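Long-range contacts in halohydrin dehalogenase (Rhizobium radiobacter, PDB 4IY1), which probably catalyses conversion of vicinal halohydrins to epoxides with release of halide, and the opening of epoxides by nucleophiles such as cyanide: residues His126-Thr131 with Pro169-Ala174; Lys10-Met15 with Val77-Ala82; Glu102-Lys107 with Ser143-Ala148; Val6-His11 with Ala29-Ser34. The protein carries 37 engineered substitutions. All blocks are in the same frame, centred on the assembly; numbering follows the deposited sequence.

Contact 1. Residues His126-Thr131 with Pro169-Ala174; sequences HIIFIT and PVFAIA. Engineered in segment 169-174: Ala-174 (natural residue Gly).
With CG anti to the carbonyl carbon (chi1 -69°), the imidazole of His-126 is set so that Pro-169 CD comes over one of its faces, 4.1 Å from the ring centroid, in a CH-pi contact. Phe-171 takes a like torsion (chi1 -60°), and its CE1 lies near the plane of the imidazole, at the edge. NE2 of His-126 is hydrogen-bonded to Asp-230, which helps hold the ring at this rotation. With an alanine here, Pro-169 would probably lose the flat surface against its CD, and Asp-230 would be left without this mate. Ile-128 CG1 meets the edge of the Phe-171 ring at CD1, 4.1 Å away, while its CG2 touches Ile-173 CD1 at 3.9 Å. These are neighbouring parallel strands of a Rossmann-type sheet, joined through helix 143-163 as a beta-alpha-beta unit. That helix packs on the face carrying Phe-129 and Ala-172; helix 214-225 packs on the face of Phe-171 and Ile-173. Five backbone hydrogen bonds zip the pair together, the first from Ile-127 N to Pro-169 O (3.2 Å), the last from Thr-131 N to Ile-173 O (2.8 Å). Thr-131 OG1 touches CB of the engineered Ala-174 at 3.7 Å and hydrogen-bonds to Ser-153.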
loop_
_atom_site.group_PDB
_atom_site.type_symbol
_atom_site.label_atom_id
_atom_site.label_comp_id
_atom_site.label_asym_id
_atom_site.label_seq_id
_atom_site.Cartn_x
_atom_site.Cartn_y
_atom_site.Cartn_z
ATOM N N HIS B 126 4.336 -17.851 17.485
ATOM C CA HIS B 126 4.129 -17.249 16.178
ATOM C C HIS B 126 2.662 -17.297 15.915
ATOM O O HIS B 126 2.004 -18.291 16.239
ATOM C CB HIS B 126 4.856 -18.053 15.100
ATOM C CG HIS B 126 6.347 -17.958 15.179
ATOM N ND1 HIS B 126 7.075 -18.762 15.969
ATOM C CD2 HIS B 126 7.266 -17.221 14.421
ATOM C CE1 HIS B 126 8.391 -18.447 15.854
ATOM N NE2 HIS B 126 8.514 -17.533 14.886
ATOM N N ILE B 127 2.136 -16.220 15.334
ATOM C CA ILE B 127 0.731 -16.108 15.041
ATOM C C ILE B 127 0.503 -15.725 13.587
ATOM O O ILE B 127 1.164 -14.819 13.059
ATOM C CB ILE B 127 0.089 -15.039 15.945
ATOM C CG1 ILE B 127 0.181 -15.496 17.420
ATOM C CG2 ILE B 127 -1.370 -14.814 15.561
ATOM C CD1 ILE B 127 -0.538 -14.540 18.346
ATOM N N ILE B 128 -0.314 -16.520 12.906
ATOM C CA ILE B 128 -0.483 -16.400 11.453
ATOM C C ILE B 128 -1.959 -16.438 11.158
ATOM O O ILE B 128 -2.635 -17.359 11.563
ATOM C CB ILE B 128 0.160 -17.566 10.706
ATOM C CG1 ILE B 128 1.659 -17.508 10.823
ATOM C CG2 ILE B 128 -0.241 -17.559 9.234
ATOM C CD1 ILE B 128 2.318 -18.875 10.780
ATOM N N PHE B 129 -2.473 -15.344 10.604
ATOM C CA PHE B 129 -3.838 -15.280 10.124
ATOM C C PHE B 129 -3.834 -15.656 8.634
ATOM O O PHE B 129 -3.152 -15.017 7.829
ATOM C CB PHE B 129 -4.364 -13.845 10.257
ATOM C CG PHE B 129 -4.545 -13.375 11.692
ATOM C CD1 PHE B 129 -4.835 -12.056 11.955
ATOM C CD2 PHE B 129 -4.406 -14.257 12.763
ATOM C CE1 PHE B 129 -5.007 -11.600 13.256
ATOM C CE2 PHE B 129 -4.533 -13.814 14.066
ATOM C CZ PHE B 129 -4.820 -12.477 14.314
ATOM N N ILE B 130 -4.700 -16.577 8.242
ATOM C CA ILE B 130 -4.966 -16.737 6.821
ATOM C C ILE B 130 -6.133 -15.870 6.367
ATOM O O ILE B 130 -7.272 -16.107 6.754
ATOM C CB ILE B 130 -5.096 -18.230 6.418
ATOM C CG1 ILE B 130 -3.813 -18.948 6.813
ATOM C CG2 ILE B 130 -5.249 -18.352 4.904
ATOM C CD1 ILE B 130 -3.893 -20.441 6.662
ATOM N N THR B 131 -5.837 -14.768 5.649
ATOM C CA THR B 131 -6.918 -13.852 5.236
ATOM C C THR B 131 -7.328 -14.015 3.749
ATOM O O THR B 131 -7.757 -15.105 3.343
ATOM C CB THR B 131 -6.611 -12.380 5.631
ATOM O OG1 THR B 131 -5.532 -11.876 4.835
ATOM C CG2 THR B 131 -6.162 -12.328 7.154
ATOM N N PRO B 169 6.394 -12.999 16.571
ATOM C CA PRO B 169 6.106 -12.459 15.234
ATOM C C PRO B 169 4.658 -12.698 14.854
ATOM O O PRO B 169 4.077 -13.700 15.268
ATOM C CB PRO B 169 7.030 -13.280 14.318
ATOM C CG PRO B 169 8.148 -13.726 15.232
ATOM C CD PRO B 169 7.410 -14.064 16.506
ATOM N N VAL B 170 4.033 -11.722 14.195
ATOM C CA VAL B 170 2.637 -11.897 13.749
ATOM C C VAL B 170 2.555 -11.612 12.226
ATOM O O VAL B 170 3.209 -10.707 11.749
ATOM C CB VAL B 170 1.690 -10.953 14.517
ATOM C CG1 VAL B 170 0.255 -11.180 14.134
ATOM C CG2 VAL B 170 1.853 -11.108 16.057
ATOM N N PHE B 171 1.821 -12.439 11.482
ATOM C CA PHE B 171 1.849 -12.427 10.005
ATOM C C PHE B 171 0.421 -12.601 9.524
ATOM O O PHE B 171 -0.355 -13.315 10.172
ATOM C CB PHE B 171 2.643 -13.615 9.449
ATOM C CG PHE B 171 4.060 -13.650 9.876
ATOM C CD1 PHE B 171 4.493 -14.594 10.774
ATOM C CD2 PHE B 171 4.987 -12.750 9.333
ATOM C CE1 PHE B 171 5.824 -14.660 11.147
ATOM C CE2 PHE B 171 6.307 -12.782 9.733
ATOM C CZ PHE B 171 6.729 -13.729 10.631
ATOM N N ALA B 172 0.093 -12.040 8.356
ATOM C CA ALA B 172 -1.119 -12.458 7.620
ATOM C C ALA B 172 -0.767 -13.041 6.238
ATOM O O ALA B 172 0.133 -12.548 5.563
ATOM C CB ALA B 172 -2.093 -11.298 7.457
ATOM N N ILE B 173 -1.465 -14.094 5.830
ATOM C CA ILE B 173 -1.263 -14.634 4.486
ATOM C C ILE B 173 -2.534 -14.412 3.698
ATOM O O ILE B 173 -3.587 -14.901 4.069
ATOM C CB ILE B 173 -0.928 -16.144 4.492
ATOM C CG1 ILE B 173 0.453 -16.385 5.084
ATOM C CG2 ILE B 173 -0.959 -16.699 3.049
ATOM C CD1 ILE B 173 0.711 -17.863 5.419
ATOM N N ALA B 174 -2.433 -13.638 2.621
ATOM C CA ALA B 174 -3.609 -13.186 1.907
ATOM C C ALA B 174 -3.636 -13.883 0.522
ATOM O O ALA B 174 -2.989 -13.432 -0.402
ATOM C CB ALA B 174 -3.544 -11.656 1.711
#

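Contact 2. Residues Lys10-Met15 with Val77-Ala82; sequences KHFGGM and VSNDIA. Engineered in segment 77-82: Ala-82 (natural residue Phe).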
loop_
_atom_site.group_PDB
_atom_site.type_symbol
_atom_site.label_atom_id
_atom_site.label_comp_id
_atom_site.label_asym_id
_atom_site.label_seq_id
_atom_site.Cartn_x
_atom_site.Cartn_y
_atom_site.Cartn_z
ATOM N N LYS B 10 -10.086 -28.680 7.429
ATOM C CA LYS B 10 -10.556 -29.319 6.190
ATOM C C LYS B 10 -10.740 -28.355 5.032
ATOM O O LYS B 10 -11.135 -28.775 3.945
ATOM C CB LYS B 10 -11.861 -30.066 6.428
ATOM C CG LYS B 10 -11.725 -31.265 7.376
ATOM C CD LYS B 10 -13.086 -31.918 7.606
ATOM C CE LYS B 10 -12.959 -33.390 7.990
ATOM N NZ LYS B 10 -14.280 -33.978 8.371
ATOM N N HIS B 11 -10.488 -27.068 5.252
ATOM C CA HIS B 11 -10.788 -26.072 4.219
ATOM C C HIS B 11 -9.681 -25.090 4.010
ATOM O O HIS B 11 -8.826 -24.901 4.897
ATOM C CB HIS B 11 -12.076 -25.326 4.545
ATOM C CG HIS B 11 -13.216 -26.225 4.959
ATOM N ND1 HIS B 11 -14.069 -26.770 4.066
ATOM C CD2 HIS B 11 -13.663 -26.620 6.224
ATOM C CE1 HIS B 11 -14.983 -27.519 4.722
ATOM N NE2 HIS B 11 -14.720 -27.437 6.041
ATOM N N PHE B 12 -9.776 -24.353 2.898
ATOM C CA PHE B 12 -8.917 -23.190 2.629
ATOM C C PHE B 12 -7.455 -23.580 2.798
ATOM O O PHE B 12 -6.961 -24.421 2.056
ATOM C CB PHE B 12 -9.311 -22.001 3.541
ATOM C CG PHE B 12 -8.841 -20.632 3.038
ATOM C CD1 PHE B 12 -8.402 -20.446 1.723
ATOM C CD2 PHE B 12 -8.872 -19.531 3.884
ATOM C CE1 PHE B 12 -8.040 -19.180 1.257
ATOM C CE2 PHE B 12 -8.480 -18.273 3.443
ATOM C CZ PHE B 12 -8.092 -18.086 2.118
ATOM N N GLY B 13 -6.762 -22.974 3.773
ATOM C CA GLY B 13 -5.337 -23.235 3.977
ATOM C C GLY B 13 -5.069 -24.383 4.923
ATOM O O GLY B 13 -3.917 -24.644 5.296
ATOM N N GLY B 14 -6.148 -24.992 5.415
ATOM C CA GLY B 14 -6.057 -25.939 6.521
ATOM C C GLY B 14 -5.071 -27.096 6.349
ATOM O O GLY B 14 -4.168 -27.267 7.174
ATOM N N MET B 15 -5.261 -27.920 5.314
ATOM C CA MET B 15 -4.470 -29.180 5.185
ATOM C C MET B 15 -3.024 -28.906 4.800
ATOM O O MET B 15 -2.084 -29.440 5.400
ATOM C CB MET B 15 -5.112 -30.148 4.181
ATOM C CG MET B 15 -6.497 -30.606 4.590
ATOM S SD MET B 15 -6.484 -31.465 6.170
ATOM C CE MET B 15 -5.431 -32.862 5.765
ATOM N N VAL B 77 -2.312 -20.970 13.771
ATOM C CA VAL B 77 -2.706 -20.639 12.419
ATOM C C VAL B 77 -4.209 -20.460 12.385
ATOM O O VAL B 77 -4.964 -21.438 12.511
ATOM C CB VAL B 77 -2.295 -21.723 11.399
ATOM C CG1 VAL B 77 -2.692 -21.299 9.998
ATOM C CG2 VAL B 77 -0.816 -22.006 11.490
ATOM N N SER B 78 -4.640 -19.197 12.330
ATOM C CA SER B 78 -6.041 -18.894 12.225
ATOM C C SER B 78 -6.475 -18.894 10.779
ATOM O O SER B 78 -6.251 -17.921 10.033
ATOM C CB SER B 78 -6.382 -17.581 12.939
ATOM O OG SER B 78 -7.770 -17.464 13.152
ATOM N N ASN B 79 -7.044 -20.023 10.379
ATOM C CA ASN B 79 -7.428 -20.312 8.998
ATOM C C ASN B 79 -8.913 -20.049 8.858
ATOM O O ASN B 79 -9.746 -20.922 9.104
ATOM C CB ASN B 79 -7.082 -21.780 8.674
ATOM C CG ASN B 79 -7.602 -22.241 7.317
ATOM O OD1 ASN B 79 -7.303 -21.646 6.282
ATOM N ND2 ASN B 79 -8.349 -23.343 7.317
ATOM N N ASP B 80 -9.257 -18.801 8.576
ATOM C CA ASP B 80 -10.623 -18.358 8.684
ATOM C C ASP B 80 -11.415 -18.419 7.382
ATOM O O ASP B 80 -10.908 -18.095 6.298
ATOM C CB ASP B 80 -10.675 -16.964 9.303
ATOM C CG ASP B 80 -10.245 -16.972 10.765
ATOM O OD1 ASP B 80 -10.885 -17.689 11.583
ATOM O OD2 ASP B 80 -9.171 -16.409 11.048
ATOM N N ILE B 81 -12.664 -18.860 7.488
ATOM C CA ILE B 81 -13.478 -19.099 6.311
ATOM C C ILE B 81 -14.862 -18.548 6.535
ATOM O O ILE B 81 -15.296 -18.394 7.673
ATOM C CB ILE B 81 -13.551 -20.601 5.960
ATOM C CG1 ILE B 81 -14.138 -21.376 7.154
ATOM C CG2 ILE B 81 -12.135 -21.119 5.673
ATOM C CD1 ILE B 81 -14.406 -22.840 6.891
ATOM N N ALA B 82 -15.485 -18.095 5.458
ATOM C CA ALA B 82 -16.891 -17.768 5.495
ATOM C C ALA B 82 -17.396 -17.789 4.090
ATOM O O ALA B 82 -16.630 -17.538 3.149
ATOM C CB ALA B 82 -17.112 -16.397 6.113
#
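The carboxamide of Asn-79 and the ring of Phe-12 are inclined to each other by 32°, and the amide OD1 touches Phe-12 CB at 3.4 Å. Beside them, the His-11 imidazole has Lys-10 CB over one face and meets Ile-81 CD1 obliquely through its CD2. Each ring also makes an edge-to-face pair in its own chain, Phe-12 with Tyr-186 and His-11 with Tyr-185. The place in the fold is the turn leading from the first strand of the Rossmann-type sheet into helix 14-23, where dinucleotide-binding relatives carry their glycine-rich loop; here it is a type II' beta turn from His-11 to Gly-14. Asn-79 holds this turn with both ends of its amide. Its CG stands anti to its own N (chi1 173°), which carries the amide across to the turn. ND2 donates to His-11 O at 2.9 Å from above the carbonyl plane, while Gly-14 N reaches the same oxygen from the opposite face. OD1 accepts from Gly-13 N at 2.9 Å. A leucine in its place would probably leave the N-H of Gly-13 without this acceptor, His-11 O with Gly-14 N alone of its two donors, and the turn freer to shift. Gly-13 and Gly-14 let the turn lie close to the amide. Beyond the amide, Ile-81 CG2 presses on Phe-12 CB at 3.6 Å.

Contact 3. Residues Glu102-Lys107 with Ser143-Ala148; sequences EALQIK and STYASA. Engineered in segment 102-107: Lys-107 (natural residue Arg). Engineered in segment 143-148: Ala-146 (natural residue Thr).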
loop_
_atom_site.group_PDB
_atom_site.type_symbol
_atom_site.label_atom_id
_atom_site.label_comp_id
_atom_site.label_asym_id
_atom_site.label_seq_id
_atom_site.Cartn_x
_atom_site.Cartn_y
_atom_site.Cartn_z
ATOM N N GLU B 102 -18.002 -11.448 12.193
ATOM C CA GLU B 102 -17.871 -12.484 13.195
ATOM C C GLU B 102 -16.940 -13.607 12.730
ATOM O O GLU B 102 -15.957 -13.925 13.410
ATOM C CB GLU B 102 -19.247 -13.008 13.640
ATOM C CG GLU B 102 -19.163 -13.867 14.901
ATOM C CD GLU B 102 -18.751 -13.058 16.134
ATOM O OE1 GLU B 102 -19.071 -11.849 16.200
ATOM O OE2 GLU B 102 -18.098 -13.621 17.042
ATOM N N ALA B 103 -17.186 -14.159 11.531
ATOM C CA ALA B 103 -16.380 -15.316 11.039
ATOM C C ALA B 103 -14.940 -14.927 10.670
ATOM O O ALA B 103 -14.004 -15.694 10.915
ATOM C CB ALA B 103 -17.078 -16.018 9.847
ATOM N N LEU B 104 -14.754 -13.757 10.045
ATOM C CA LEU B 104 -13.454 -13.477 9.407
ATOM C C LEU B 104 -12.549 -12.600 10.260
ATOM O O LEU B 104 -11.343 -12.561 10.048
ATOM C CB LEU B 104 -13.640 -12.832 8.027
ATOM C CG LEU B 104 -14.386 -13.735 7.025
ATOM C CD1 LEU B 104 -14.443 -13.090 5.650
ATOM C CD2 LEU B 104 -13.720 -15.120 6.963
ATOM N N GLN B 105 -13.134 -11.907 11.227
ATOM C CA GLN B 105 -12.428 -10.821 11.923
ATOM C C GLN B 105 -12.449 -11.001 13.419
ATOM O O GLN B 105 -11.393 -10.975 14.073
ATOM C CB GLN B 105 -13.054 -9.485 11.549
ATOM C CG GLN B 105 -12.083 -8.357 11.360
ATOM C CD GLN B 105 -12.805 -7.052 11.040
ATOM O OE1 GLN B 105 -13.686 -7.028 10.193
ATOM N NE2 GLN B 105 -12.438 -5.962 11.726
ATOM N N ILE B 106 -13.641 -11.181 13.985
ATOM C CA ILE B 106 -13.740 -11.434 15.465
ATOM C C ILE B 106 -13.044 -12.747 15.830
ATOM O O ILE B 106 -12.357 -12.865 16.868
ATOM C CB ILE B 106 -15.201 -11.482 15.951
ATOM C CG1 ILE B 106 -16.000 -10.265 15.477
ATOM C CG2 ILE B 106 -15.259 -11.650 17.447
ATOM C CD1 ILE B 106 -15.455 -8.918 15.908
ATOM N N LYS B 107 -13.127 -13.706 14.918
ATOM C CA LYS B 107 -12.585 -15.046 15.185
ATOM C C LYS B 107 -11.080 -15.019 15.375
ATOM O O LYS B 107 -10.577 -15.515 16.381
ATOM C CB LYS B 107 -13.024 -16.045 14.079
ATOM C CG LYS B 107 -12.449 -17.453 14.221
ATOM C CD LYS B 107 -13.031 -18.186 15.431
ATOM C CE LYS B 107 -14.524 -18.443 15.275
ATOM N NZ LYS B 107 -15.081 -18.833 16.584
ATOM N N SER B 143 -18.239 -6.853 -1.149
ATOM C CA SER B 143 -17.825 -5.777 -0.258
ATOM C C SER B 143 -17.703 -6.156 1.224
ATOM O O SER B 143 -16.723 -5.810 1.887
ATOM C CB SER B 143 -18.738 -4.559 -0.428
ATOM O OG SER B 143 -19.793 -4.581 0.520
ATOM N N THR B 144 -18.675 -6.883 1.741
ATOM C CA THR B 144 -18.590 -7.359 3.113
ATOM C C THR B 144 -17.357 -8.239 3.307
ATOM O O THR B 144 -16.634 -8.106 4.300
ATOM C CB THR B 144 -19.842 -8.179 3.512
ATOM O OG1 THR B 144 -20.030 -9.237 2.575
ATOM C CG2 THR B 144 -21.097 -7.301 3.532
ATOM N N TYR B 145 -17.121 -9.150 2.363
ATOM C CA TYR B 145 -15.988 -10.053 2.440
ATOM C C TYR B 145 -14.638 -9.320 2.357
ATOM O O TYR B 145 -13.720 -9.620 3.107
ATOM C CB TYR B 145 -16.069 -11.087 1.312
ATOM C CG TYR B 145 -14.991 -12.147 1.408
ATOM C CD1 TYR B 145 -13.845 -12.064 0.650
ATOM C CD2 TYR B 145 -15.153 -13.251 2.225
ATOM C CE1 TYR B 145 -12.888 -13.077 0.674
ATOM C CE2 TYR B 145 -14.201 -14.251 2.285
ATOM C CZ TYR B 145 -13.087 -14.180 1.473
ATOM O OH TYR B 145 -12.091 -15.133 1.612
ATOM N N ALA B 146 -14.513 -8.389 1.418
ATOM C CA ALA B 146 -13.219 -7.740 1.172
ATOM C C ALA B 146 -12.860 -6.998 2.449
ATOM O O ALA B 146 -11.699 -6.971 2.863
ATOM C CB ALA B 146 -13.333 -6.759 -0.000
ATOM N N SER B 147 -13.853 -6.326 3.025
ATOM C CA SER B 147 -13.604 -5.426 4.144
ATOM C C SER B 147 -13.295 -6.142 5.451
ATOM O O SER B 147 -12.355 -5.778 6.144
ATOM C CB SER B 147 -14.727 -4.395 4.287
ATOM O OG SER B 147 -15.776 -4.891 5.058
ATOM N N ALA B 148 -13.989 -7.241 5.724
ATOM C CA ALA B 148 -13.644 -8.086 6.876
ATOM C C ALA B 148 -12.286 -8.735 6.776
ATOM O O ALA B 148 -11.524 -8.817 7.775
ATOM C CB ALA B 148 -14.730 -9.140 7.129
#
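Leu-104 and Gln-105 face Tyr-145 and Ala-148 where two nearly parallel helices run side by side, their segment axes 9.6 Å apart and inclined by 15°. Helices 94-122 and 143-163 are the pair that short-chain dehydrogenases commonly use to build a four-helix bundle with a neighbouring subunit, and the contacts with the second subunit are consistent with that arrangement. The apolar contacts come from Leu-104. Its CD1 reaches the Tyr-145 ring obliquely, 3.5 Å from CD2, the two side chains crossing at about a right angle, and its CB rests on Ala-148 CB at 4.0 Å. Since Ala-148 has only a methyl group, the backbones can come close at this point. Van der Waals contact of a polar group is the part of Gln-105: its extended chain lies along the Ala-148 backbone, with OE1 3.5 Å from Ala-148 CA, and no hydrogen bond links the two segments. The amide is satisfied across the subunit interface instead, OE1 by Gln-105 NE2 of the second subunit and NE2 by Tyr-97 OH of that subunit. Within the chain, polar bonds hold Tyr-145 and Ser-147. Tyr-145 OH is bonded to Arg-149 one helical turn on, a Tyr-Xaa3-Arg spacing that corresponds to the Tyr-Xaa3-Lys of the dehydrogenases; Ser-147 OG pairs with Tyr-97 OH. Among the backbone bonds, helix 94-122 widens locally into a pi-type turn, with N of the engineered Lys-107 making a weak hydrogen bond of 3.2 Å to Glu-102 O.

Contact 4. Residues Val6-His11 with Ala29-Ser34; sequences VTNVKH and ACHDES
Val-6 and Cys-30 pair in parallel, with Val-6 N giving to Ala-29 O (3.0 Å) and His-31 N to Val-6 O; a step later Val-9 N, rather than Asn-8 N, donates to His-31 O, as a type I turn starts at Asn-8. Asn-8 N points into the edge of the His-31 ring, meeting ND1 at 2.9 Å in the ring plane and almost straight (173°). Val-9 CG2 lies against Cys-30 SG at 3.9 Å. Asp-32 brings its carboxylate up to the Lys-10 backbone, CG anti to its N (chi1 -164°). OD1 is gripped from opposite faces by Ser-34 N (2.9 Å, an Asx turn) and Ser-34 OG, while OD2 takes a weak bond from Lys-10 N at 3.4 Å. One water joins Asn-8 OD1, Asp-32 OD2 (weakly) and Glu-33 N; another bridges His-11 NE2 and Asp-32 OD1. Asn-8 ND2 bonds to Asn-79 O, and His-11 ND1 to Ser-183 OG. The extended Lys-10 crosses the carboxylate; its NZ donates to Ser-34 OG at 2.9 Å and salt-bridges Glu-40. This is the start of a Rossmann fold, its first two strands and the turn into helix 14-23, near where dinucleotide-dependent relatives hold the adenosine ribose.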
loop_
_atom_site.group_PDB
_atom_site.type_symbol
_atom_site.label_atom_id
_atom_site.label_comp_id
_atom_site.label_asym_id
_atom_site.label_seq_id
_atom_site.Cartn_x
_atom_site.Cartn_y
_atom_site.Cartn_z
ATOM N N VAL B 6 -4.100 -25.465 13.957
ATOM C CA VAL B 6 -4.639 -24.972 12.698
ATOM C C VAL B 6 -6.146 -25.164 12.799
ATOM O O VAL B 6 -6.609 -26.199 13.279
ATOM C CB VAL B 6 -4.089 -25.800 11.498
ATOM C CG1 VAL B 6 -4.666 -25.318 10.176
ATOM C CG2 VAL B 6 -2.575 -25.789 11.466
ATOM N N THR B 7 -6.893 -24.109 12.518
ATOM C CA THR B 7 -8.331 -24.144 12.600
ATOM C C THR B 7 -8.901 -24.504 11.241
ATOM O O THR B 7 -8.224 -24.344 10.205
ATOM C CB THR B 7 -8.908 -22.763 13.046
ATOM O OG1 THR B 7 -8.515 -21.734 12.107
ATOM C CG2 THR B 7 -8.393 -22.400 14.455
ATOM N N ASN B 8 -10.172 -24.893 11.234
ATOM C CA ASN B 8 -10.883 -25.192 10.006
ATOM C C ASN B 8 -10.070 -26.089 9.070
ATOM O O ASN B 8 -9.955 -25.838 7.875
ATOM C CB ASN B 8 -11.320 -23.891 9.315
ATOM C CG ASN B 8 -12.357 -23.119 10.129
ATOM O OD1 ASN B 8 -13.272 -23.705 10.717
ATOM N ND2 ASN B 8 -12.195 -21.810 10.202
ATOM N N VAL B 9 -9.522 -27.160 9.624
ATOM C CA VAL B 9 -8.416 -27.844 8.994
ATOM C C VAL B 9 -8.793 -28.483 7.662
ATOM O O VAL B 9 -7.937 -28.673 6.810
ATOM C CB VAL B 9 -7.758 -28.871 9.932
ATOM C CG1 VAL B 9 -8.647 -30.106 10.077
ATOM C CG2 VAL B 9 -6.386 -29.256 9.402
ATOM N N LYS B 10 -10.086 -28.680 7.429
ATOM C CA LYS B 10 -10.556 -29.319 6.190
ATOM C C LYS B 10 -10.740 -28.355 5.032
ATOM O O LYS B 10 -11.135 -28.775 3.945
ATOM C CB LYS B 10 -11.861 -30.066 6.428
ATOM C CG LYS B 10 -11.725 -31.265 7.376
ATOM C CD LYS B 10 -13.086 -31.918 7.606
ATOM C CE LYS B 10 -12.959 -33.390 7.990
ATOM N NZ LYS B 10 -14.280 -33.978 8.371
ATOM N N HIS B 11 -10.488 -27.068 5.252
ATOM C CA HIS B 11 -10.788 -26.072 4.219
ATOM C C HIS B 11 -9.681 -25.090 4.010
ATOM O O HIS B 11 -8.826 -24.901 4.897
ATOM C CB HIS B 11 -12.076 -25.326 4.545
ATOM C CG HIS B 11 -13.216 -26.225 4.959
ATOM N ND1 HIS B 11 -14.069 -26.770 4.066
ATOM C CD2 HIS B 11 -13.663 -26.620 6.224
ATOM C CE1 HIS B 11 -14.983 -27.519 4.722
ATOM N NE2 HIS B 11 -14.720 -27.437 6.041
ATOM N N ALA B 29 -2.178 -29.767 16.552
ATOM C CA ALA B 29 -3.592 -29.898 16.885
ATOM C C ALA B 29 -4.453 -29.220 15.839
ATOM O O ALA B 29 -4.101 -28.144 15.332
ATOM C CB ALA B 29 -3.861 -29.321 18.256
ATOM N N CYS B 30 -5.556 -29.868 15.490
ATOM C CA CYS B 30 -6.412 -29.418 14.396
ATOM C C CYS B 30 -7.813 -29.180 14.895
ATOM O O CYS B 30 -8.378 -30.000 15.635
ATOM C CB CYS B 30 -6.481 -30.467 13.295
ATOM S SG CYS B 30 -4.891 -30.882 12.576
ATOM N N HIS B 31 -8.433 -28.146 14.349
ATOM C CA HIS B 31 -9.796 -27.834 14.681
ATOM C C HIS B 31 -10.626 -27.865 13.435
ATOM O O HIS B 31 -10.132 -27.594 12.329
ATOM C CB HIS B 31 -9.861 -26.476 15.386
ATOM C CG HIS B 31 -11.124 -25.690 15.106
ATOM N ND1 HIS B 31 -11.380 -25.128 13.911
ATOM C CD2 HIS B 31 -12.209 -25.386 15.920
ATOM C CE1 HIS B 31 -12.596 -24.554 13.935
ATOM N NE2 HIS B 31 -13.096 -24.697 15.168
ATOM N N ASP B 32 -11.866 -28.315 13.575
ATOM C CA ASP B 32 -12.829 -28.228 12.493
ATOM C C ASP B 32 -14.234 -28.302 13.054
ATOM O O ASP B 32 -14.465 -28.878 14.137
ATOM C CB ASP B 32 -12.621 -29.356 11.480
ATOM C CG ASP B 32 -13.327 -29.093 10.182
ATOM O OD1 ASP B 32 -14.443 -29.602 9.986
ATOM O OD2 ASP B 32 -12.818 -28.303 9.373
ATOM N N GLU B 33 -15.155 -27.648 12.361
ATOM C CA GLU B 33 -16.548 -27.617 12.783
ATOM C C GLU B 33 -17.056 -29.062 12.872
ATOM O O GLU B 33 -17.705 -29.463 13.847
ATOM C CB GLU B 33 -17.366 -26.789 11.783
ATOM C CG GLU B 33 -18.742 -26.366 12.262
ATOM C CD GLU B 33 -19.388 -25.326 11.353
ATOM O OE1 GLU B 33 -18.655 -24.503 10.762
ATOM O OE2 GLU B 33 -20.638 -25.297 11.255
ATOM N N SER B 34 -16.613 -29.882 11.929
ATOM C CA SER B 34 -17.114 -31.234 11.824
ATOM C C SER B 34 -16.585 -32.115 12.954
ATOM O O SER B 34 -17.097 -33.205 13.182
ATOM C CB SER B 34 -16.777 -31.825 10.466
ATOM O OG SER B 34 -15.484 -32.395 10.483
HETATM O O HOH W 1 -14.427 -26.073 9.849
HETATM O O HOH W 2 -15.881 -29.253 8.026
#

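In the fold
Contacts 2 and 4 start from the same turn and share Lys-10 and His-11; their centres are about 7 Å apart. Asn-79 joins them, its N giving to Thr-7 OG1 (2.8 Å) and its O accepting from Asn-8 ND2 (2.8 Å). Contact 1 continues the same sheet: Ile-130 N bonds to Ser-78 O at 2.7 Å, and Phe-12 CE2 packs on Ile-130 CG2 at 3.5 Å. Contact 3 lies on the helices flanking the sheet and touches contact 2 where Leu-104 CD2 meets CB of the engineered Ala-82. Asp-80 O and Tyr-145 OH both reach Arg-149, so contacts 2 and 3 probably border the active site at the carboxyl ends of the strands.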